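Prenylcyclase (Actinoplanes teichomyceticus, PDB 6IJ1) probably acts as a prenyltransferase or terpene cyclase on an isoprenoid substrate, although the exact reaction it carries out remains unsettled. Local coordinates at residues 14-19 / 277-282; 31-36 / 323-328; 195-200 / 246-251; 251-256 / 334-339; 286-291 / 327-332. All blocks are in the same frame, centred on the assembly; numbering follows the deposited sequence.

Helix 327-341 threads through most of this set: its first turns serve contacts 2 and 5, and a later part serves contact 4. Contacts 2 and 5 share Leu327 and His328, with centres about 8 Å apart. Contacts 3 and 4 both use helix 246-256, share Leu251 and have centres about 10 Å apart. Contact 1 joins helix 10-23 to the chain just after helix 265-278; its centre lies about 16 Å from that of contact 4, and the two touch. Along the chain, contact 3 is nested within the loops closed by contacts 1 and 2. Contacts 1 and 2 thus tie the N-terminal part to the C-terminal part, consistent with the alpha-alpha barrel of triterpene (class II) cyclases.

Contact 1 (14-19 / 277-282); sequences VRRGVD and RHQRPD
Arg16 and Gln279 meet obliquely, only the amide oxygen lying over the guanidinium. This oxygen, Gln279 OE1, sits above one face toward the rim, 3.4 Å from Arg16 NH1, with the two planes 31° apart. The N-H directions are poorly aimed, so neither this approach nor that of Arg16 NH2 to Arg280 O, at 2.9 Å, counts as a hydrogen bond.

Water supplies the bonds instead, at the guanidinium edge. One water accepts from Arg16 NE at 2.8 Å and donates to Pro281 O; another accepts from Arg16 NH2 at 2.6 Å and donates to Gln279 O. Both lie in the guanidinium plane, which the bend at chi3 (58°) turns toward the carbonyls of residues 279-281. A third water donates to Arg16 O and, weakly, to Asp282 O. A lysine in place of Arg16 would probably leave at least one of the two edge waters without its donor and Gln279 OE1 without a flat surface to rest on.

Within segment 277-282, Arg280 NH2 makes a salt bridge to Asp282 OD2 at 3.1 Å, and Asp282 OD1 also bonds Ser284.

Gln279, Gly283 and Trp285 fit the Gln...Gly-x-Trp pattern of the QW motif of triterpene cyclases. With CG anti to its backbone N (chi1 -173°) and the chain extended, Gln279 delivers NE2 to Ala13 O and Gly283 O. Helix 10-23 is thereby fastened to the loop that follows helix 265-278, while Val14, Gly17 and Val18 pack on helix 327-341 through Leu334.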
# COMPACT_ATOMS: atom_id res chain seq x y z
N VAL A 14 18.12 -2.45 8.30
CA VAL A 14 17.60 -3.01 7.05
C VAL A 14 17.96 -4.48 6.95
O VAL A 14 17.13 -5.31 6.57
CB VAL A 14 18.11 -2.19 5.85
CG1 VAL A 14 17.83 -2.88 4.53
CG2 VAL A 14 17.45 -0.84 5.84
N ARG A 15 19.23 -4.82 7.20
CA ARG A 15 19.63 -6.21 7.17
C ARG A 15 18.78 -7.09 8.09
O ARG A 15 18.30 -8.14 7.68
CB ARG A 15 21.12 -6.34 7.52
CG ARG A 15 21.63 -7.78 7.39
CD ARG A 15 23.06 -7.95 7.94
NE ARG A 15 23.82 -6.70 7.77
CZ ARG A 15 24.14 -5.88 8.78
NH1 ARG A 15 23.76 -6.18 10.02
NH2 ARG A 15 24.82 -4.76 8.55
N ARG A 16 18.54 -6.61 9.32
CA ARG A 16 17.76 -7.43 10.26
C ARG A 16 16.28 -7.54 9.83
O ARG A 16 15.65 -8.58 10.05
CB ARG A 16 17.83 -6.83 11.65
CG ARG A 16 19.22 -7.07 12.33
CD ARG A 16 19.37 -6.14 13.55
NE ARG A 16 18.27 -6.41 14.45
CZ ARG A 16 17.81 -5.55 15.35
NH1 ARG A 16 18.37 -4.35 15.52
NH2 ARG A 16 16.77 -5.88 16.09
N GLY A 17 15.75 -6.51 9.19
CA GLY A 17 14.39 -6.58 8.67
C GLY A 17 14.28 -7.52 7.49
O GLY A 17 13.30 -8.26 7.34
N VAL A 18 15.32 -7.53 6.64
CA VAL A 18 15.37 -8.51 5.56
C VAL A 18 15.40 -9.94 6.10
O VAL A 18 14.65 -10.80 5.64
CB VAL A 18 16.58 -8.24 4.63
CG1 VAL A 18 16.72 -9.40 3.64
CG2 VAL A 18 16.33 -6.97 3.87
N ASP A 19 16.24 -10.20 7.11
CA ASP A 19 16.26 -11.53 7.70
C ASP A 19 14.90 -11.90 8.28
O ASP A 19 14.47 -13.03 8.15
CB ASP A 19 17.29 -11.63 8.81
CG ASP A 19 18.74 -11.63 8.28
OD1 ASP A 19 18.99 -12.03 7.13
OD2 ASP A 19 19.61 -11.23 9.06
N ARG A 277 15.49 2.92 16.40
CA ARG A 277 15.47 2.69 17.84
C ARG A 277 14.33 1.76 18.21
O ARG A 277 14.39 1.10 19.26
CB ARG A 277 15.30 3.99 18.61
CG ARG A 277 16.53 4.86 18.61
CD ARG A 277 16.39 6.04 19.63
NE ARG A 277 15.15 6.80 19.55
CZ ARG A 277 14.95 7.81 18.69
NH1 ARG A 277 15.90 8.19 17.88
NH2 ARG A 277 13.80 8.48 18.72
N HIS A 278 13.27 1.71 17.40
CA HIS A 278 12.07 0.96 17.81
C HIS A 278 11.92 -0.38 17.09
O HIS A 278 10.92 -1.09 17.28
CB HIS A 278 10.80 1.84 17.63
CG HIS A 278 10.68 2.85 18.72
ND1 HIS A 278 11.36 4.04 18.76
CD2 HIS A 278 10.00 2.77 19.89
CE1 HIS A 278 11.09 4.66 19.90
NE2 HIS A 278 10.24 3.91 20.59
N GLN A 279 12.90 -0.79 16.31
CA GLN A 279 12.86 -2.10 15.72
C GLN A 279 12.89 -3.17 16.83
O GLN A 279 13.60 -3.04 17.83
CB GLN A 279 14.08 -2.27 14.82
CG GLN A 279 14.07 -3.55 14.00
CD GLN A 279 15.23 -3.64 13.04
OE1 GLN A 279 16.24 -3.04 13.26
NE2 GLN A 279 15.05 -4.36 11.96
N ARG A 280 12.06 -4.19 16.68
CA ARG A 280 11.97 -5.30 17.64
C ARG A 280 13.21 -6.19 17.54
O ARG A 280 13.88 -6.24 16.51
CB ARG A 280 10.73 -6.13 17.33
CG ARG A 280 9.40 -5.37 17.59
CD ARG A 280 8.14 -6.18 16.97
NE ARG A 280 8.26 -7.62 17.27
CZ ARG A 280 7.80 -8.16 18.39
NH1 ARG A 280 7.19 -7.41 19.32
NH2 ARG A 280 8.00 -9.46 18.62
N PRO A 281 13.49 -6.97 18.58
CA PRO A 281 14.65 -7.88 18.53
C PRO A 281 14.61 -8.90 17.41
O PRO A 281 15.70 -9.30 16.95
CB PRO A 281 14.61 -8.59 19.90
CG PRO A 281 13.62 -7.91 20.70
CD PRO A 281 12.83 -6.94 19.91
N ASP A 282 13.44 -9.25 16.88
CA ASP A 282 13.35 -10.18 15.78
C ASP A 282 13.47 -9.53 14.40
O ASP A 282 13.39 -10.24 13.40
CB ASP A 282 12.05 -11.01 15.90
CG ASP A 282 10.78 -10.15 15.90
OD1 ASP A 282 10.85 -8.98 15.51
OD2 ASP A 282 9.69 -10.66 16.32
O HOH W 1 17.04 -8.93 14.47
O HOH W 2 16.55 -10.27 12.10
O HOH W 3 16.18 -3.95 17.71

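Contact 2 (31-36 / 323-328); sequences WVDYDL and DTFGLH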
# COMPACT_ATOMS: atom_id res chain seq x y z
N TRP A 31 4.67 -14.96 0.78
CA TRP A 31 4.43 -14.37 2.09
C TRP A 31 2.93 -14.21 2.27
O TRP A 31 2.20 -13.90 1.32
CB TRP A 31 5.10 -13.01 2.23
CG TRP A 31 6.57 -13.07 2.25
CD1 TRP A 31 7.35 -13.31 3.34
CD2 TRP A 31 7.47 -12.87 1.14
NE1 TRP A 31 8.69 -13.27 3.00
CE2 TRP A 31 8.79 -13.00 1.65
CE3 TRP A 31 7.30 -12.56 -0.23
CZ2 TRP A 31 9.95 -12.89 0.82
CZ3 TRP A 31 8.44 -12.44 -1.04
CH2 TRP A 31 9.75 -12.59 -0.51
N VAL A 32 2.47 -14.38 3.52
CA VAL A 32 1.06 -14.16 3.83
C VAL A 32 0.95 -13.25 5.07
O VAL A 32 1.84 -13.23 5.93
CB VAL A 32 0.24 -15.45 4.07
CG1 VAL A 32 0.43 -16.42 2.84
CG2 VAL A 32 0.68 -16.15 5.38
N ASP A 33 -0.11 -12.47 5.11
CA ASP A 33 -0.33 -11.62 6.29
C ASP A 33 -1.81 -11.27 6.35
O ASP A 33 -2.57 -11.50 5.41
CB ASP A 33 0.54 -10.35 6.25
CG ASP A 33 0.91 -9.82 7.64
OD1 ASP A 33 0.29 -10.24 8.62
OD2 ASP A 33 1.80 -8.92 7.67
N TYR A 34 -2.20 -10.65 7.47
CA TYR A 34 -3.59 -10.34 7.80
C TYR A 34 -4.37 -11.61 8.13
O TYR A 34 -3.87 -12.73 7.96
CB TYR A 34 -4.29 -9.45 6.73
CG TYR A 34 -3.74 -8.04 6.71
CD1 TYR A 34 -2.64 -7.73 5.93
CD2 TYR A 34 -4.32 -7.07 7.49
CE1 TYR A 34 -2.11 -6.42 5.93
CE2 TYR A 34 -3.78 -5.74 7.52
CZ TYR A 34 -2.71 -5.46 6.73
OH TYR A 34 -2.16 -4.18 6.73
N ASP A 35 -5.55 -11.42 8.67
CA ASP A 35 -6.35 -12.56 9.11
C ASP A 35 -7.81 -12.31 8.89
O ASP A 35 -8.63 -12.92 9.58
CB ASP A 35 -6.02 -12.79 10.64
CG ASP A 35 -6.59 -14.05 11.21
OD1 ASP A 35 -6.44 -15.13 10.56
OD2 ASP A 35 -7.16 -13.94 12.34
N LEU A 36 -8.19 -11.43 7.98
CA LEU A 36 -9.59 -11.05 7.81
C LEU A 36 -10.48 -12.23 7.49
O LEU A 36 -11.60 -12.32 8.00
CB LEU A 36 -9.70 -10.05 6.67
CG LEU A 36 -9.06 -8.73 7.14
CD1 LEU A 36 -8.73 -7.93 5.92
CD2 LEU A 36 -9.99 -7.99 8.06
N ASP A 323 -1.96 -5.96 10.33
CA ASP A 323 -1.14 -6.99 9.71
C ASP A 323 -0.62 -7.92 10.79
O ASP A 323 0.43 -7.68 11.42
CB ASP A 323 0.03 -6.33 8.93
CG ASP A 323 0.84 -5.34 9.75
OD1 ASP A 323 0.28 -4.49 10.48
OD2 ASP A 323 2.09 -5.36 9.58
N THR A 324 -1.41 -8.97 11.04
CA THR A 324 -1.22 -9.93 12.13
C THR A 324 0.23 -10.33 12.39
O THR A 324 0.67 -10.45 13.55
CB THR A 324 -2.02 -11.14 11.76
OG1 THR A 324 -3.33 -10.75 11.35
CG2 THR A 324 -2.13 -12.08 12.99
N PHE A 325 0.97 -10.59 11.30
CA PHE A 325 2.32 -11.14 11.42
C PHE A 325 3.40 -10.10 11.24
O PHE A 325 4.60 -10.44 11.28
CB PHE A 325 2.45 -12.31 10.43
CG PHE A 325 1.45 -13.37 10.70
CD1 PHE A 325 1.53 -14.07 11.86
CD2 PHE A 325 0.42 -13.59 9.82
CE1 PHE A 325 0.55 -15.08 12.11
CE2 PHE A 325 -0.57 -14.56 10.07
CZ PHE A 325 -0.49 -15.29 11.22
N GLY A 326 3.02 -8.82 11.04
CA GLY A 326 3.99 -7.74 10.96
C GLY A 326 4.76 -7.65 9.65
O GLY A 326 5.69 -6.83 9.55
N LEU A 327 4.33 -8.40 8.63
CA LEU A 327 5.12 -8.37 7.38
C LEU A 327 4.85 -7.06 6.63
O LEU A 327 5.78 -6.44 6.09
CB LEU A 327 4.81 -9.55 6.45
CG LEU A 327 4.81 -10.97 7.00
CD1 LEU A 327 4.88 -11.94 5.77
CD2 LEU A 327 5.93 -11.26 7.93
N HIS A 328 3.58 -6.62 6.58
CA HIS A 328 3.30 -5.40 5.84
C HIS A 328 3.98 -4.22 6.48
O HIS A 328 4.62 -3.41 5.80
CB HIS A 328 1.77 -5.22 5.77
CG HIS A 328 1.32 -4.22 4.77
ND1 HIS A 328 1.61 -2.88 4.88
CD2 HIS A 328 0.61 -4.36 3.62
CE1 HIS A 328 1.10 -2.24 3.85
NE2 HIS A 328 0.49 -3.11 3.05
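Asp33 reaches across with both carboxylate oxygens to the backbone of 323-328. OD1 accepts from Phe325 N at 2.8 Å, on the syn side, somewhat tilted out of the carboxylate plane, and with a nearly straight angle of 166°; Tyr34 N, next in its own chain, binds the same oxygen from above the carboxylate plane. OD2 takes His328 N at 3.1 Å, almost head-on to its C-O bond, and Leu327 N in a weak bond. Since Gly326 is the N-cap, OD2 occupies amides in the first turn of helix 327-341, while OD1 holds the type I turn running from Asp323 to Gly326. The first torsion (chi1 -151°) swings CG away from the backbone N and into reach of these amides.

Further out, Asp323 CA sits 3.6 Å from the Tyr34 ring centroid, a CH-pi contact just 11° off the ring normal, and Tyr34 OH bonds Ala289 O. At the other end, Leu327 CD1 packs on Trp31 CB at 3.7 Å, with Phe20 and Leu21 of helix 10-23 alongside.

Asp33 OD2 and Asp323 OD2 approach to 4.1 Å. The amides gathered by Asp33, together with Thr329 and Ala289 N at Asp323, probably offset this closeness of two carboxylates.

Contact 3 (195-200 / 246-251); sequences WIDPEL and PFATAL
Trp195, in the loop that leads into helix 198-209, meets Phe247 near the start of helix 246-256. These two helices belong to an alpha-helical array consistent with the alpha-alpha barrel of protein prenyltransferases and triterpene (class II) cyclases, and the contact lies buried within it. The Trp195 six-membered ring and the Phe247 ring have centroids 5.5 Å apart and planes at 32°, an oblique pairing in which Trp195 CZ3 comes to 3.8 Å from Phe247 CZ. Trp195 also meets the ring of His328, tying this contact to helix 327-341.

Next, Asp197 brings OD2 to the edge of the Phe247 ring, in its plane and 3.5 Å from CD2, while its CG stands beside the methyl of Ala248.

Glu199 follows, in the first turn of its helix. Its CB lies 3.7 Å from Leu251 CB, and its CG 3.7 Å from Ala248 O; beyond CG the bend at chi2 (79°) turns the carboxylate, with CD beside the Ala248 methyl and OE2 in a salt bridge with Arg229. The backbone approach is also tightest here, Glu199 CA and Leu251 CA being 5.5 Å apart.

Leu200 and Leu251 run side by side, pointing the same way. A chi1 of 177° carries Leu200 CG away from its own amide and over one face of the Trp195 ring. On the Phe247 ring, Leu251 CD1 sits over the centre of one face, and Leu200 CD2 approaches CZ to 3.9 Å.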
# COMPACT_ATOMS: atom_id res chain seq x y z
N TRP A 195 -7.55 2.82 4.61
CA TRP A 195 -6.49 2.94 5.62
C TRP A 195 -6.85 4.03 6.60
O TRP A 195 -7.37 5.08 6.23
CB TRP A 195 -5.12 3.26 4.98
CG TRP A 195 -4.76 2.16 4.03
CD1 TRP A 195 -5.01 2.13 2.66
CD2 TRP A 195 -4.04 0.94 4.33
NE1 TRP A 195 -4.53 0.94 2.12
CE2 TRP A 195 -3.91 0.20 3.12
CE3 TRP A 195 -3.52 0.38 5.51
CZ2 TRP A 195 -3.31 -1.06 3.07
CZ3 TRP A 195 -2.90 -0.86 5.45
CH2 TRP A 195 -2.79 -1.58 4.25
N ILE A 196 -6.55 3.76 7.89
CA ILE A 196 -6.74 4.74 8.95
C ILE A 196 -5.80 5.94 8.80
O ILE A 196 -6.16 7.06 9.13
CB ILE A 196 -6.49 4.01 10.30
CG1 ILE A 196 -7.65 3.06 10.55
CG2 ILE A 196 -6.28 5.02 11.41
CD1 ILE A 196 -8.96 3.77 10.85
N ASP A 197 -4.59 5.71 8.31
CA ASP A 197 -3.54 6.71 8.29
C ASP A 197 -3.49 7.37 6.91
O ASP A 197 -3.12 6.70 5.95
CB ASP A 197 -2.18 6.07 8.60
CG ASP A 197 -2.17 5.39 9.96
OD1 ASP A 197 -2.52 6.04 10.98
OD2 ASP A 197 -1.78 4.20 10.03
N PRO A 198 -3.78 8.66 6.79
CA PRO A 198 -3.64 9.33 5.49
C PRO A 198 -2.20 9.42 5.05
O PRO A 198 -1.96 9.71 3.86
CB PRO A 198 -4.23 10.72 5.75
CG PRO A 198 -4.01 10.96 7.22
CD PRO A 198 -4.28 9.56 7.83
N GLU A 199 -1.24 9.15 5.95
CA GLU A 199 0.13 9.01 5.47
C GLU A 199 0.27 7.95 4.38
O GLU A 199 1.19 8.05 3.57
CB GLU A 199 1.06 8.65 6.64
CG GLU A 199 1.22 9.78 7.73
CD GLU A 199 0.06 9.87 8.71
OE1 GLU A 199 -0.95 9.16 8.61
OE2 GLU A 199 0.16 10.77 9.59
N LEU A 200 -0.56 6.90 4.38
CA LEU A 200 -0.41 5.87 3.37
C LEU A 200 -0.77 6.40 2.00
O LEU A 200 0.06 6.29 1.08
CB LEU A 200 -1.27 4.67 3.79
CG LEU A 200 -1.36 3.46 2.86
CD1 LEU A 200 -2.23 3.69 1.50
CD2 LEU A 200 0.01 2.90 2.53
N PRO A 246 4.95 2.78 13.68
CA PRO A 246 6.03 2.53 12.73
C PRO A 246 5.50 2.71 11.31
O PRO A 246 6.17 3.28 10.51
CB PRO A 246 6.40 1.07 13.02
CG PRO A 246 6.03 0.88 14.46
CD PRO A 246 4.78 1.70 14.65
N PHE A 247 4.28 2.24 11.03
CA PHE A 247 3.73 2.38 9.67
C PHE A 247 3.59 3.85 9.29
O PHE A 247 4.08 4.28 8.21
CB PHE A 247 2.37 1.66 9.71
CG PHE A 247 1.66 1.54 8.40
CD1 PHE A 247 2.16 0.69 7.41
CD2 PHE A 247 0.48 2.21 8.19
CE1 PHE A 247 1.41 0.50 6.21
CE2 PHE A 247 -0.29 2.04 6.98
CZ PHE A 247 0.21 1.18 6.02
N ALA A 248 2.91 4.64 10.13
CA ALA A 248 2.67 6.03 9.75
C ALA A 248 3.96 6.82 9.73
O ALA A 248 4.09 7.78 8.94
CB ALA A 248 1.66 6.67 10.70
N THR A 249 4.91 6.49 10.63
CA THR A 249 6.19 7.20 10.67
C THR A 249 6.97 6.94 9.37
O THR A 249 7.54 7.87 8.78
CB THR A 249 6.99 6.72 11.90
OG1 THR A 249 6.22 7.05 13.04
CG2 THR A 249 8.32 7.48 12.02
N ALA A 250 7.02 5.68 8.94
CA ALA A 250 7.71 5.34 7.70
C ALA A 250 7.08 6.02 6.49
O ALA A 250 7.80 6.56 5.62
CB ALA A 250 7.67 3.81 7.51
N LEU A 251 5.76 6.05 6.46
CA LEU A 251 5.08 6.68 5.34
C LEU A 251 5.26 8.19 5.36
O LEU A 251 5.46 8.79 4.29
CB LEU A 251 3.59 6.29 5.36
CG LEU A 251 3.39 4.82 5.09
CD1 LEU A 251 2.02 4.37 5.64
CD2 LEU A 251 3.53 4.49 3.58

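Contact 4 (251-256 / 334-339); sequences LALRAV and LQALRT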
# COMPACT_ATOMS: atom_id res chain seq x y z
N LEU A 251 5.76 6.05 6.46
CA LEU A 251 5.08 6.68 5.34
C LEU A 251 5.26 8.19 5.36
O LEU A 251 5.46 8.79 4.29
CB LEU A 251 3.59 6.29 5.36
CG LEU A 251 3.39 4.82 5.09
CD1 LEU A 251 2.02 4.37 5.64
CD2 LEU A 251 3.53 4.49 3.58
N ALA A 252 5.24 8.82 6.54
CA ALA A 252 5.48 10.26 6.56
C ALA A 252 6.90 10.56 6.10
O ALA A 252 7.09 11.53 5.34
CB ALA A 252 5.26 10.81 7.99
N LEU A 253 7.90 9.78 6.55
CA LEU A 253 9.28 9.96 6.06
C LEU A 253 9.30 9.96 4.54
O LEU A 253 9.91 10.84 3.90
CB LEU A 253 10.14 8.83 6.67
CG LEU A 253 11.64 8.87 6.45
CD1 LEU A 253 12.30 7.87 7.41
CD2 LEU A 253 12.04 8.50 4.99
N ARG A 254 8.63 8.97 3.94
CA ARG A 254 8.67 8.81 2.48
C ARG A 254 7.99 9.97 1.78
O ARG A 254 8.52 10.40 0.73
CB ARG A 254 7.97 7.50 2.15
CG ARG A 254 8.86 6.32 2.42
CD ARG A 254 8.10 4.98 2.47
NE ARG A 254 7.52 4.71 1.15
CZ ARG A 254 6.76 3.65 0.91
NH1 ARG A 254 6.52 2.77 1.90
NH2 ARG A 254 6.25 3.50 -0.31
N ALA A 255 6.95 10.56 2.37
CA ALA A 255 6.30 11.72 1.77
C ALA A 255 7.21 12.95 1.86
O ALA A 255 7.30 13.76 0.90
CB ALA A 255 4.94 11.96 2.42
N VAL A 256 7.92 13.11 2.98
CA VAL A 256 8.83 14.25 3.09
C VAL A 256 9.89 14.17 2.01
O VAL A 256 10.31 15.20 1.45
CB VAL A 256 9.47 14.26 4.48
CG1 VAL A 256 10.53 15.41 4.53
CG2 VAL A 256 8.46 14.57 5.51
N LEU A 334 11.04 -0.86 5.90
CA LEU A 334 12.29 -1.02 5.13
C LEU A 334 12.30 -0.11 3.92
O LEU A 334 13.36 0.46 3.59
CB LEU A 334 12.47 -2.48 4.70
CG LEU A 334 12.69 -3.43 5.87
CD1 LEU A 334 12.76 -4.88 5.36
CD2 LEU A 334 14.02 -3.11 6.62
N GLN A 335 11.15 0.06 3.25
CA GLN A 335 11.14 0.98 2.10
C GLN A 335 11.51 2.39 2.55
O GLN A 335 12.30 3.10 1.88
CB GLN A 335 9.74 0.92 1.44
CG GLN A 335 9.57 1.84 0.20
CD GLN A 335 10.19 1.23 -1.00
OE1 GLN A 335 9.81 0.14 -1.41
NE2 GLN A 335 11.16 1.90 -1.57
N ALA A 336 11.00 2.82 3.70
CA ALA A 336 11.36 4.15 4.20
C ALA A 336 12.83 4.24 4.57
O ALA A 336 13.45 5.28 4.35
CB ALA A 336 10.49 4.46 5.44
N LEU A 337 13.37 3.20 5.19
CA LEU A 337 14.79 3.28 5.60
C LEU A 337 15.68 3.37 4.36
O LEU A 337 16.66 4.11 4.40
CB LEU A 337 15.13 2.10 6.51
CG LEU A 337 14.53 2.19 7.91
CD1 LEU A 337 14.89 0.97 8.73
CD2 LEU A 337 14.99 3.46 8.61
N ARG A 338 15.32 2.66 3.30
CA ARG A 338 16.11 2.73 2.05
C ARG A 338 16.05 4.16 1.51
O ARG A 338 17.08 4.67 1.10
CB ARG A 338 15.58 1.70 1.05
CG ARG A 338 16.17 1.83 -0.34
CD ARG A 338 17.42 0.99 -0.47
NE ARG A 338 18.50 1.34 0.43
CZ ARG A 338 19.76 1.47 0.05
NH1 ARG A 338 20.09 1.26 -1.21
NH2 ARG A 338 20.68 1.81 0.93
N THR A 339 14.87 4.77 1.55
CA THR A 339 14.68 6.16 1.07
C THR A 339 15.53 7.12 1.91
O THR A 339 16.10 8.04 1.34
CB THR A 339 13.20 6.54 1.14
OG1 THR A 339 12.53 5.67 0.24
CG2 THR A 339 12.94 7.98 0.77
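Arg254 lies across helix 334-339 at Ala336 and Gln335, where from CB a chi1 of -78° sets CG against Ala336 CA at 3.8 Å. CD comes next, 3.8 Å from Ala336 CB, so the aliphatic part of the arginine rests on the small alanine. The chain then bends at chi3 (63°), and NE passes Gln335 CG at 3.7 Å. CZ is placed directly above that same methylene: Gln335 CG lies 3.4 Å from CZ, over the centre of one guanidinium face.

The two segments run in roughly the same direction, their axes 8.8 Å apart at closest and crossing at 35°, a near-parallel pairing consistent with neighbouring helices of one layer in an alpha-alpha barrel. Gln335 has its chain bent at chi2, and its NE2 bonds Gln54 OE1.

At the tip, NH1 lies beside Gln335 CB, while NH2 forms a salt bridge with Glu207 of helix 198-209. An alanine in place of Arg254 would probably leave Glu207 without that charge partner and open a gap over Ala336 and Gln335 CG. On the preceding residue, Leu253 CD2 touches Ala336 O at 3.6 Å, and the same side chain also packs on Ile268, Ala271 and Ala272 of helix 265-278.

Contact 5 (286-291 / 327-332); sequences TPSARL and LHTTAT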
# COMPACT_ATOMS: atom_id res chain seq x y z
N THR A 286 6.38 -3.15 15.30
CA THR A 286 5.06 -3.44 15.86
C THR A 286 4.03 -3.38 14.75
O THR A 286 3.98 -2.39 14.01
CB THR A 286 4.74 -2.39 16.90
OG1 THR A 286 5.78 -2.49 17.93
CG2 THR A 286 3.33 -2.61 17.50
N PRO A 287 3.15 -4.38 14.61
CA PRO A 287 2.16 -4.32 13.53
C PRO A 287 1.32 -3.08 13.67
O PRO A 287 0.63 -2.85 14.70
CB PRO A 287 1.33 -5.59 13.72
CG PRO A 287 2.38 -6.59 14.35
CD PRO A 287 3.14 -5.70 15.28
N SER A 288 1.29 -2.30 12.60
CA SER A 288 0.62 -1.01 12.67
C SER A 288 0.05 -0.64 11.31
O SER A 288 -0.37 0.52 11.12
CB SER A 288 1.63 0.05 13.19
OG SER A 288 2.91 -0.07 12.55
N ALA A 289 -0.05 -1.59 10.39
CA ALA A 289 -0.63 -1.30 9.07
C ALA A 289 -2.14 -1.46 9.21
O ALA A 289 -2.72 -2.50 8.90
CB ALA A 289 -0.01 -2.23 8.02
N ARG A 290 -2.78 -0.41 9.73
CA ARG A 290 -4.16 -0.51 10.22
C ARG A 290 -5.11 -0.25 9.06
O ARG A 290 -5.22 0.88 8.57
CB ARG A 290 -4.41 0.47 11.37
CG ARG A 290 -3.44 0.27 12.58
CD ARG A 290 -3.38 -1.21 13.08
NE ARG A 290 -4.50 -1.58 13.94
CZ ARG A 290 -4.52 -1.37 15.28
NH1 ARG A 290 -3.59 -0.74 15.87
NH2 ARG A 290 -5.55 -1.71 15.98
N LEU A 291 -5.75 -1.32 8.63
CA LEU A 291 -6.61 -1.35 7.44
C LEU A 291 -8.04 -1.29 7.94
O LEU A 291 -8.44 -2.13 8.76
CB LEU A 291 -6.32 -2.65 6.68
CG LEU A 291 -6.78 -2.94 5.27
CD1 LEU A 291 -6.25 -4.32 4.96
CD2 LEU A 291 -8.29 -2.95 5.33
N LEU A 327 4.33 -8.40 8.63
CA LEU A 327 5.12 -8.37 7.38
C LEU A 327 4.85 -7.06 6.63
O LEU A 327 5.78 -6.44 6.09
CB LEU A 327 4.81 -9.55 6.45
CG LEU A 327 4.81 -10.97 7.00
CD1 LEU A 327 4.88 -11.94 5.77
CD2 LEU A 327 5.93 -11.26 7.93
N HIS A 328 3.58 -6.62 6.58
CA HIS A 328 3.30 -5.40 5.84
C HIS A 328 3.98 -4.22 6.48
O HIS A 328 4.62 -3.41 5.80
CB HIS A 328 1.77 -5.22 5.77
CG HIS A 328 1.32 -4.22 4.77
ND1 HIS A 328 1.61 -2.88 4.88
CD2 HIS A 328 0.61 -4.36 3.62
CE1 HIS A 328 1.10 -2.24 3.85
NE2 HIS A 328 0.49 -3.11 3.05
N THR A 329 3.90 -4.12 7.80
CA THR A 329 4.57 -3.00 8.49
C THR A 329 6.06 -3.04 8.26
O THR A 329 6.68 -2.03 7.95
CB THR A 329 4.30 -3.07 10.02
OG1 THR A 329 2.91 -2.94 10.30
CG2 THR A 329 5.05 -1.93 10.77
N THR A 330 6.67 -4.21 8.40
CA THR A 330 8.12 -4.27 8.27
C THR A 330 8.55 -3.91 6.85
O THR A 330 9.53 -3.18 6.69
CB THR A 330 8.57 -5.68 8.66
OG1 THR A 330 8.23 -5.89 10.02
CG2 THR A 330 10.10 -5.82 8.48
N ALA A 331 7.82 -4.42 5.85
CA ALA A 331 8.18 -4.04 4.48
C ALA A 331 8.07 -2.54 4.28
O ALA A 331 8.95 -1.91 3.64
CB ALA A 331 7.31 -4.79 3.46
N THR A 332 6.98 -1.94 4.77
CA THR A 332 6.79 -0.50 4.66
C THR A 332 7.93 0.27 5.30
O THR A 332 8.43 1.27 4.73
CB THR A 332 5.44 -0.11 5.30
OG1 THR A 332 4.38 -0.93 4.74
CG2 THR A 332 5.11 1.34 5.09
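An inverse gamma turn centred on Ala289 lies against the first turns of helix 327-341, with Thr329 reaching its backbone. Ser288 N donates to Thr329 OG1 at 2.9 Å, and the N-H...O angle of 167° makes it a nearly straight bond. Thr329 has OG1 anti to its carbonyl carbon (chi1 -62°), which directs the hydroxyl to the loop; that same oxygen is hydrogen-bonded to Asp323 OD2, so the threonine links the loop, the helix and the turn ahead of the helix.

The methyl branch of Thr329 goes a different way. CG2 lies 3.3 Å from Ser288 OG and 3.4 Å from Thr286 O, packing against both oxygens. They are themselves joined: Ser288 OG donates to Thr286 O at 2.9 Å, running nearly along the C=O direction. Ser288 OG is also bonded to Phe247 N of helix 246-256.

Beyond helix 265-278 this loop leads into strand 291-292 of the small mixed sheet, where Leu291 pairs through its backbone with Ala321. The loop thus runs between helices 246-256 and 327-341 toward that sheet, in a fold consistent with an alpha-alpha barrel.

Ala289 CB packs against the imidazole of His328, 3.6 Å from ND1, and the same histidine stacks with Tyr47. On the next turn, Thr332 OG1 donates to His328 O at 2.7 Å, from above the carbonyl plane, while Thr332 N reaches that oxygen from the opposite face. Tyr47 OH is bonded to Thr332 OG1 as well.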